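Side-chain contacts in putative O-Methyltransferase (Corynebacterium glutamicum, PDB 3DR5), which probably transfers a methyl group from S-adenosyl-L-methionine to an oxygen atom of a substrate that is not known: residues P37-M40 against T41-L45; L45-L48 against A49-N53; G77-D80 against N81-L84. One frame throughout, in Å; residues are numbered along the deposited sequence.

Contact 1: residues P37-M40 against T41-L45; sequences PDEM and TGQLL
The ring of P37 lies beside the methyl branch of T41, with P37 CB 3.7 Å from T41 CG2. Methyl and hydroxyl of T41 are split between two neighbours. CG2 is anti to the backbone N and goes to P37, while OG1 sits beside that N and turns to D38. D38 is the N-cap of helix 39-51, and its carboxylate comes over the first turn. One oxygen does the capping. D38 OD1 accepts from T41 OG1 at 2.6 Å, nearly in line with the C-O bond. D38 OD1 also accepts from T41 N at 3.1 Å, this time from above the carboxylate plane. The backbone joins in, with G42 N bonded to D38 O at 3.1 Å.

A second pair, E39 and Q43, spans one helical turn. A bend at chi2 (62°) brings the carboxylate of E39 back to Q43. Q43 NE2 donates to the anti lone pair of E39 OE2 at 2.9 Å, with N-H...O at 158°. OE2 lies close to the amide plane, although the carboxylate and amide planes are about 56° apart. The side chain of M40, a selenomethionine, leads away from the turn to R9, V12 and L203, and to R200 of the second subunit.

The chemistry is that of a helix start. Two donors of one residue grip a single carboxylate oxygen, and the positive end of the helix probably stabilises the charge on D38. In the E39-Q43 pair every polar end has a partner. Q43 NE2 ties down E39 OE2 and also bonds T16 OG1, while E39 OE1 goes to the hydroxyl of Y73 in the same chain and Q43 OE1 to R200 N of the second subunit.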
ATOM      1  N   PRO A  37       3.100  -7.558  13.238  1.00 39.76           N
ATOM      2  CA  PRO A  37       2.430  -6.411  12.615  1.00 37.91           C
ATOM      3  C   PRO A  37       0.936  -6.489  12.899  1.00 36.44           C
ATOM      4  O   PRO A  37       0.364  -7.584  12.879  1.00 35.90           O
ATOM      5  CB  PRO A  37       2.723  -6.595  11.124  1.00 38.50           C
ATOM      6  CG  PRO A  37       3.993  -7.373  11.102  1.00 40.52           C
ATOM      7  CD  PRO A  37       3.845  -8.350  12.244  1.00 40.07           C
ATOM      8  N   ASP A  38       0.301  -5.343  13.141  1.00 34.43           N
ATOM      9  CA  ASP A  38      -1.132  -5.339  13.427  1.00 34.87           C
ATOM     10  C   ASP A  38      -1.962  -5.736  12.203  1.00 35.84           C
ATOM     11  O   ASP A  38      -1.422  -5.967  11.119  1.00 34.82           O
ATOM     12  CB  ASP A  38      -1.577  -3.966  13.993  1.00 35.43           C
ATOM     13  CG  ASP A  38      -1.433  -2.823  12.997  1.00 37.24           C
ATOM     14  OD1 ASP A  38      -0.808  -3.016  11.931  1.00 39.36           O
ATOM     15  OD2 ASP A  38      -1.959  -1.723  13.294  1.00 41.15           O
ATOM     16  N   GLU A  39      -3.276  -5.816  12.384  1.00 35.27           N
ATOM     17  CA  GLU A  39      -4.176  -6.220  11.316  1.00 35.36           C
ATOM     18  C   GLU A  39      -4.148  -5.334  10.080  1.00 34.78           C
ATOM     19  O   GLU A  39      -4.255  -5.832   8.960  1.00 35.10           O
ATOM     20  CB  GLU A  39      -5.605  -6.307  11.850  1.00 36.46           C
ATOM     21  CG  GLU A  39      -6.676  -6.588  10.794  1.00 39.24           C
ATOM     22  CD  GLU A  39      -6.491  -7.923  10.091  1.00 42.52           C
ATOM     23  OE1 GLU A  39      -6.095  -8.896  10.763  1.00 46.69           O
ATOM     24  OE2 GLU A  39      -6.756  -8.003   8.871  1.00 44.19           O
HETATM   25  N   MSE A  40      -4.000  -4.031  10.290  1.00 33.85           N
HETATM   26  CA  MSE A  40      -3.978  -3.078   9.192  1.00 33.31           C
HETATM   27  C   MSE A  40      -2.716  -3.218   8.343  1.00 31.59           C
HETATM   28  O   MSE A  40      -2.769  -3.102   7.115  1.00 30.49           O
HETATM   29  CB  MSE A  40      -4.122  -1.639   9.728  1.00 32.67           C
HETATM   30  CG  MSE A  40      -5.563  -1.234  10.094  1.00 37.51           C
HETATM   31 SE   MSE A  40      -5.710   0.659  10.606  1.00 48.82          SE
HETATM   32  CE  MSE A  40      -7.415   0.641  11.472  1.00 47.77           C
ATOM     33  N   THR A  41      -1.587  -3.466   9.003  1.00 29.68           N
ATOM     34  CA  THR A  41      -0.329  -3.648   8.298  1.00 27.32           C
ATOM     35  C   THR A  41      -0.419  -4.958   7.491  1.00 26.43           C
ATOM     36  O   THR A  41       0.069  -5.026   6.363  1.00 27.19           O
ATOM     37  CB  THR A  41       0.848  -3.717   9.291  1.00 28.66           C
ATOM     38  OG1 THR A  41       0.918  -2.483  10.014  1.00 26.10           O
ATOM     39  CG2 THR A  41       2.173  -3.953   8.553  1.00 25.19           C
ATOM     40  N   GLY A  42      -1.043  -5.988   8.067  1.00 24.88           N
ATOM     41  CA  GLY A  42      -1.201  -7.259   7.369  1.00 26.74           C
ATOM     42  C   GLY A  42      -2.058  -7.106   6.111  1.00 27.45           C
ATOM     43  O   GLY A  42      -1.730  -7.683   5.069  1.00 27.33           O
ATOM     44  N   GLN A  43      -3.146  -6.336   6.194  1.00 26.78           N
ATOM     45  CA  GLN A  43      -4.028  -6.104   5.045  1.00 28.12           C
ATOM     46  C   GLN A  43      -3.218  -5.441   3.915  1.00 27.73           C
ATOM     47  O   GLN A  43      -3.356  -5.811   2.740  1.00 27.06           O
ATOM     48  CB  GLN A  43      -5.230  -5.227   5.471  1.00 27.92           C
ATOM     49  CG  GLN A  43      -6.226  -5.982   6.353  1.00 28.63           C
ATOM     50  CD  GLN A  43      -7.336  -5.098   6.900  1.00 34.03           C
ATOM     51  OE1 GLN A  43      -7.549  -3.981   6.425  1.00 36.82           O
ATOM     52  NE2 GLN A  43      -8.053  -5.597   7.904  1.00 32.59           N
ATOM     53  N   LEU A  44      -2.374  -4.468   4.265  1.00 27.40           N
ATOM     54  CA  LEU A  44      -1.521  -3.821   3.268  1.00 27.16           C
ATOM     55  C   LEU A  44      -0.560  -4.871   2.666  1.00 26.87           C
ATOM     56  O   LEU A  44      -0.216  -4.790   1.480  1.00 27.06           O
ATOM     57  CB  LEU A  44      -0.707  -2.675   3.881  1.00 25.60           C
ATOM     58  CG  LEU A  44       0.351  -2.095   2.925  1.00 29.19           C
ATOM     59  CD1 LEU A  44      -0.324  -1.612   1.646  1.00 27.74           C
ATOM     60  CD2 LEU A  44       1.102  -0.951   3.601  1.00 24.87           C
ATOM     61  N   LEU A  45      -0.113  -5.846   3.466  1.00 27.58           N
ATOM     62  CA  LEU A  45       0.787  -6.887   2.942  1.00 29.21           C
ATOM     63  C   LEU A  45       0.024  -7.724   1.897  1.00 28.50           C
ATOM     64  O   LEU A  45       0.570  -8.087   0.859  1.00 29.78           O
ATOM     65  CB  LEU A  45       1.327  -7.785   4.080  1.00 27.83           C
ATOM     66  CG  LEU A  45       2.309  -7.080   5.035  1.00 30.54           C
ATOM     67  CD1 LEU A  45       2.821  -8.077   6.075  1.00 32.59           C
ATOM     68  CD2 LEU A  45       3.487  -6.493   4.239  1.00 29.82           C
TER

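Contact 2: residues L45-L48 against A49-N53; sequences LTTL and AATTN
From L45 onward the chain makes the last turns of helix 39-51, and T52 leaves helical geometry. Regular i to i+4 bonds run through it: A49 N to L45 O at 2.9 Å, A50 N to T46 O at 2.9 Å, and T52 N to L48 O at 2.8 Å. The helix belongs to the Rossmann-like methyltransferase fold. It precedes strand 59-63 in the chain and packs on the central sheet.

The side chains divide by face. L45 and L48 go to the sheet, where they meet F134, L132 and V160, while T46 OG1 bonds to Y73 O of helix 67-77 in the same chain. T47 and T51 lie one turn apart on the face toward the other copy, their methyls T47 CG2 and T51 CG2 3.9 Å from each other. Here T51 OG1 is hydrogen-bonded to T51 OG1 of the second subunit, A50 packs on H197 of that subunit, and the hydroxyl of T47 turns back to Q43 O of its own helix.

At the helix end the side chain of T52 doubles back on the last turn, with chi1 at 53°. This places T52 OG1 2.6 Å from L48 O, with Q131 OE1 also within hydrogen-bonding distance of the same hydroxyl.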
ATOM      1  N   LEU A  45      -0.113  -5.846   3.466  1.00 27.58           N
ATOM      2  CA  LEU A  45       0.787  -6.887   2.942  1.00 29.21           C
ATOM      3  C   LEU A  45       0.024  -7.724   1.897  1.00 28.50           C
ATOM      4  O   LEU A  45       0.570  -8.087   0.859  1.00 29.78           O
ATOM      5  CB  LEU A  45       1.327  -7.785   4.080  1.00 27.83           C
ATOM      6  CG  LEU A  45       2.309  -7.080   5.035  1.00 30.54           C
ATOM      7  CD1 LEU A  45       2.821  -8.077   6.075  1.00 32.59           C
ATOM      8  CD2 LEU A  45       3.487  -6.493   4.239  1.00 29.82           C
ATOM      9  N   THR A  46      -1.240  -8.019   2.173  1.00 27.80           N
ATOM     10  CA  THR A  46      -2.069  -8.777   1.238  1.00 28.58           C
ATOM     11  C   THR A  46      -2.237  -7.978  -0.062  1.00 27.31           C
ATOM     12  O   THR A  46      -2.204  -8.538  -1.151  1.00 28.48           O
ATOM     13  CB  THR A  46      -3.461  -9.041   1.840  1.00 27.74           C
ATOM     14  OG1 THR A  46      -3.308  -9.707   3.095  1.00 28.37           O
ATOM     15  CG2 THR A  46      -4.295  -9.903   0.917  1.00 28.82           C
ATOM     16  N   THR A  47      -2.419  -6.664   0.064  1.00 28.69           N
ATOM     17  CA  THR A  47      -2.595  -5.783  -1.087  1.00 27.73           C
ATOM     18  C   THR A  47      -1.369  -5.787  -1.990  1.00 27.47           C
ATOM     19  O   THR A  47      -1.494  -5.887  -3.211  1.00 27.23           O
ATOM     20  CB  THR A  47      -2.861  -4.328  -0.643  1.00 28.09           C
ATOM     21  OG1 THR A  47      -4.059  -4.273   0.140  1.00 27.40           O
ATOM     22  CG2 THR A  47      -3.009  -3.411  -1.862  1.00 23.26           C
ATOM     23  N   LEU A  48      -0.185  -5.678  -1.392  1.00 26.00           N
ATOM     24  CA  LEU A  48       1.044  -5.671  -2.178  1.00 24.82           C
ATOM     25  C   LEU A  48       1.322  -7.041  -2.782  1.00 24.93           C
ATOM     26  O   LEU A  48       1.826  -7.139  -3.904  1.00 24.34           O
ATOM     27  CB  LEU A  48       2.231  -5.221  -1.319  1.00 26.01           C
ATOM     28  CG  LEU A  48       2.136  -3.768  -0.818  1.00 30.70           C
ATOM     29  CD1 LEU A  48       3.337  -3.441   0.074  1.00 30.77           C
ATOM     30  CD2 LEU A  48       2.075  -2.811  -2.015  1.00 26.08           C
ATOM     31  N   ALA A  49       1.000  -8.100  -2.041  1.00 25.73           N
ATOM     32  CA  ALA A  49       1.217  -9.449  -2.546  1.00 26.68           C
ATOM     33  C   ALA A  49       0.274  -9.673  -3.724  1.00 26.17           C
ATOM     34  O   ALA A  49       0.608 -10.386  -4.669  1.00 25.74           O
ATOM     35  CB  ALA A  49       0.948 -10.490  -1.442  1.00 24.82           C
ATOM     36  N   ALA A  50      -0.908  -9.061  -3.657  1.00 27.11           N
ATOM     37  CA  ALA A  50      -1.915  -9.184  -4.709  1.00 27.80           C
ATOM     38  C   ALA A  50      -1.631  -8.283  -5.911  1.00 29.60           C
ATOM     39  O   ALA A  50      -1.889  -8.667  -7.048  1.00 32.07           O
ATOM     40  CB  ALA A  50      -3.296  -8.868  -4.148  1.00 29.92           C
ATOM     41  N   THR A  51      -1.102  -7.089  -5.667  1.00 29.29           N
ATOM     42  CA  THR A  51      -0.818  -6.166  -6.753  1.00 30.18           C
ATOM     43  C   THR A  51       0.518  -6.438  -7.460  1.00 32.02           C
ATOM     44  O   THR A  51       0.593  -6.278  -8.682  1.00 31.22           O
ATOM     45  CB  THR A  51      -0.882  -4.684  -6.265  1.00 29.68           C
ATOM     46  OG1 THR A  51       0.174  -4.415  -5.326  1.00 29.87           O
ATOM     47  CG2 THR A  51      -2.234  -4.424  -5.586  1.00 27.26           C
ATOM     48  N   THR A  52       1.552  -6.849  -6.718  1.00 31.53           N
ATOM     49  CA  THR A  52       2.843  -7.126  -7.347  1.00 31.58           C
ATOM     50  C   THR A  52       2.707  -8.257  -8.364  1.00 33.91           C
ATOM     51  O   THR A  52       1.816  -9.106  -8.268  1.00 34.00           O
ATOM     52  CB  THR A  52       3.953  -7.437  -6.307  1.00 30.61           C
ATOM     53  OG1 THR A  52       3.524  -8.473  -5.416  1.00 27.87           O
ATOM     54  CG2 THR A  52       4.287  -6.173  -5.525  1.00 28.08           C
ATOM     55  N   ASN A  53       3.612  -8.278  -9.333  1.00 36.96           N
ATOM     56  CA  ASN A  53       3.537  -9.235 -10.435  1.00 41.28           C
ATOM     57  C   ASN A  53       4.107 -10.633 -10.260  1.00 42.44           C
ATOM     58  O   ASN A  53       5.322 -10.809 -10.215  1.00 42.24           O
ATOM     59  CB  ASN A  53       4.138  -8.569 -11.681  1.00 41.27           C
ATOM     60  CG  ASN A  53       3.708  -9.240 -12.977  1.00 44.44           C
ATOM     61  OD1 ASN A  53       3.066 -10.290 -12.960  1.00 47.26           O
ATOM     62  ND2 ASN A  53       4.075  -8.638 -14.112  1.00 47.57           N
TER

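Contact 3: residues G77-D80 against N81-L84; sequences GLAD and NTTL
L78 and T82 cross at a slant, the leucine branch point over the threonine hydroxyl. L78 CG is 3.2 Å from T82 OG1, a tight approach of carbon to oxygen. The leucine CD2 carries on past the hydroxyl toward the backbone of the next residue, with L78 CD2 3.9 Å from T83 O.

The hydroxyl itself is turned to the chain before the bend. T82 OG1 lies between its own backbone N and carbonyl carbon (chi1 64°) and donates to A79 O at 2.7 Å. The donor sits in the carbonyl plane, with a C=O...O angle of 154°. T82 N makes only a weak, bent bond to A79 O at 3.3 Å. The backbone here is a type I beta turn from A79 to T82. It links helix 67-77 to strand 83-87. Strands 59-63 and 83-87 are parallel neighbours joined by that helix, and the turn lies at the end of this beta-alpha-beta crossover of the Rossmann-like fold. At this turn the side-chain bond to A79 O is shorter than the backbone one.

N81 turns its amide back over the corner, and N81 OD1 reaches 3.5 Å from A79 CB. The carboxylate of D80 leads away from the turn. Its OD2 accepts from H217 N and its OD1 bonds H216 ND1, both histidines of the expression tag of the second subunit. A long, weak ion pair joins D80 OD1 to R110. L78 meets A60, and both L78 and T82 lie against Q131 of strand 130-135.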
ATOM      1  N   GLY A  77      -2.881 -12.981  -0.890  1.00 32.65           N
ATOM      2  CA  GLY A  77      -2.862 -12.266  -2.163  1.00 31.47           C
ATOM      3  C   GLY A  77      -2.006 -12.810  -3.291  1.00 32.40           C
ATOM      4  O   GLY A  77      -2.336 -12.663  -4.465  1.00 32.95           O
ATOM      5  N   LEU A  78      -0.904 -13.440  -2.924  1.00 31.49           N
ATOM      6  CA  LEU A  78       0.037 -14.013  -3.878  1.00 32.19           C
ATOM      7  C   LEU A  78      -0.595 -14.963  -4.912  1.00 32.44           C
ATOM      8  O   LEU A  78      -1.471 -15.759  -4.577  1.00 33.08           O
ATOM      9  CB  LEU A  78       1.125 -14.754  -3.101  1.00 29.81           C
ATOM     10  CG  LEU A  78       2.619 -14.540  -3.355  1.00 36.01           C
ATOM     11  CD1 LEU A  78       2.939 -13.055  -3.467  1.00 31.57           C
ATOM     12  CD2 LEU A  78       3.409 -15.185  -2.211  1.00 33.99           C
ATOM     13  N   ALA A  79      -0.157 -14.871  -6.167  1.00 32.64           N
ATOM     14  CA  ALA A  79      -0.662 -15.763  -7.213  1.00 34.44           C
ATOM     15  C   ALA A  79      -0.223 -17.203  -6.844  1.00 36.11           C
ATOM     16  O   ALA A  79       0.877 -17.431  -6.301  1.00 34.62           O
ATOM     17  CB  ALA A  79      -0.092 -15.362  -8.564  1.00 33.20           C
ATOM     18  N   ASP A  80      -1.081 -18.174  -7.152  1.00 37.28           N
ATOM     19  CA  ASP A  80      -0.827 -19.582  -6.825  1.00 38.96           C
ATOM     20  C   ASP A  80       0.466 -20.199  -7.325  1.00 39.23           C
ATOM     21  O   ASP A  80       1.010 -21.105  -6.681  1.00 40.09           O
ATOM     22  CB  ASP A  80      -2.004 -20.455  -7.271  1.00 39.60           C
ATOM     23  CG  ASP A  80      -3.295 -20.096  -6.558  1.00 42.87           C
ATOM     24  OD1 ASP A  80      -3.214 -19.404  -5.522  1.00 44.38           O
ATOM     25  OD2 ASP A  80      -4.381 -20.520  -7.025  1.00 45.18           O
ATOM     26  N   ASN A  81       0.965 -19.704  -8.452  1.00 39.54           N
ATOM     27  CA  ASN A  81       2.192 -20.235  -9.028  1.00 39.87           C
ATOM     28  C   ASN A  81       3.466 -19.552  -8.536  1.00 39.74           C
ATOM     29  O   ASN A  81       4.422 -19.363  -9.295  1.00 39.36           O
ATOM     30  CB  ASN A  81       2.117 -20.186 -10.557  1.00 41.88           C
ATOM     31  CG  ASN A  81       2.024 -18.781 -11.095  1.00 43.68           C
ATOM     32  OD1 ASN A  81       1.503 -17.887 -10.433  1.00 47.17           O
ATOM     33  ND2 ASN A  81       2.513 -18.579 -12.317  1.00 46.32           N
ATOM     34  N   THR A  82       3.465 -19.177  -7.260  1.00 38.30           N
ATOM     35  CA  THR A  82       4.624 -18.545  -6.632  1.00 36.46           C
ATOM     36  C   THR A  82       4.758 -19.181  -5.251  1.00 37.02           C
ATOM     37  O   THR A  82       3.862 -19.899  -4.799  1.00 35.72           O
ATOM     38  CB  THR A  82       4.435 -17.022  -6.436  1.00 36.23           C
ATOM     39  OG1 THR A  82       3.354 -16.790  -5.521  1.00 36.98           O
ATOM     40  CG2 THR A  82       4.137 -16.335  -7.765  1.00 32.89           C
ATOM     41  N   THR A  83       5.877 -18.936  -4.581  1.00 35.99           N
ATOM     42  CA  THR A  83       6.078 -19.493  -3.245  1.00 36.94           C
ATOM     43  C   THR A  83       6.381 -18.393  -2.228  1.00 35.17           C
ATOM     44  O   THR A  83       6.718 -17.256  -2.589  1.00 34.96           O
ATOM     45  CB  THR A  83       7.273 -20.492  -3.185  1.00 36.92           C
ATOM     46  OG1 THR A  83       8.496 -19.794  -3.466  1.00 39.44           O
ATOM     47  CG2 THR A  83       7.099 -21.632  -4.187  1.00 37.40           C
ATOM     48  N   LEU A  84       6.232 -18.728  -0.953  1.00 33.33           N
ATOM     49  CA  LEU A  84       6.579 -17.797   0.109  1.00 32.12           C
ATOM     50  C   LEU A  84       7.832 -18.403   0.729  1.00 31.40           C
ATOM     51  O   LEU A  84       7.850 -19.576   1.118  1.00 32.33           O
ATOM     52  CB  LEU A  84       5.481 -17.693   1.184  1.00 32.68           C
ATOM     53  CG  LEU A  84       5.903 -16.980   2.484  1.00 29.79           C
ATOM     54  CD1 LEU A  84       6.165 -15.493   2.229  1.00 30.01           C
ATOM     55  CD2 LEU A  84       4.797 -17.153   3.515  1.00 28.22           C
TER

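Contacts 1 and 2 follow each other along helix 39-51 and share L45. Contact 1 takes its start and contact 2 its end, with centres about 12 Å apart. Contact 3 comes later in the chain, in the loop from helix 67-77 to strand 83-87. Its centre is about 10 Å from that of contact 2 and about 18 Å from that of contact 1. Contacts 2 and 3 touch: A49 O is 3.7 Å from L78 CD1. Contacts 1 and 3 do not touch. All three reach the second subunit, so helix 39-51 and the nearby turn belong both to the methyltransferase fold and to the dimer.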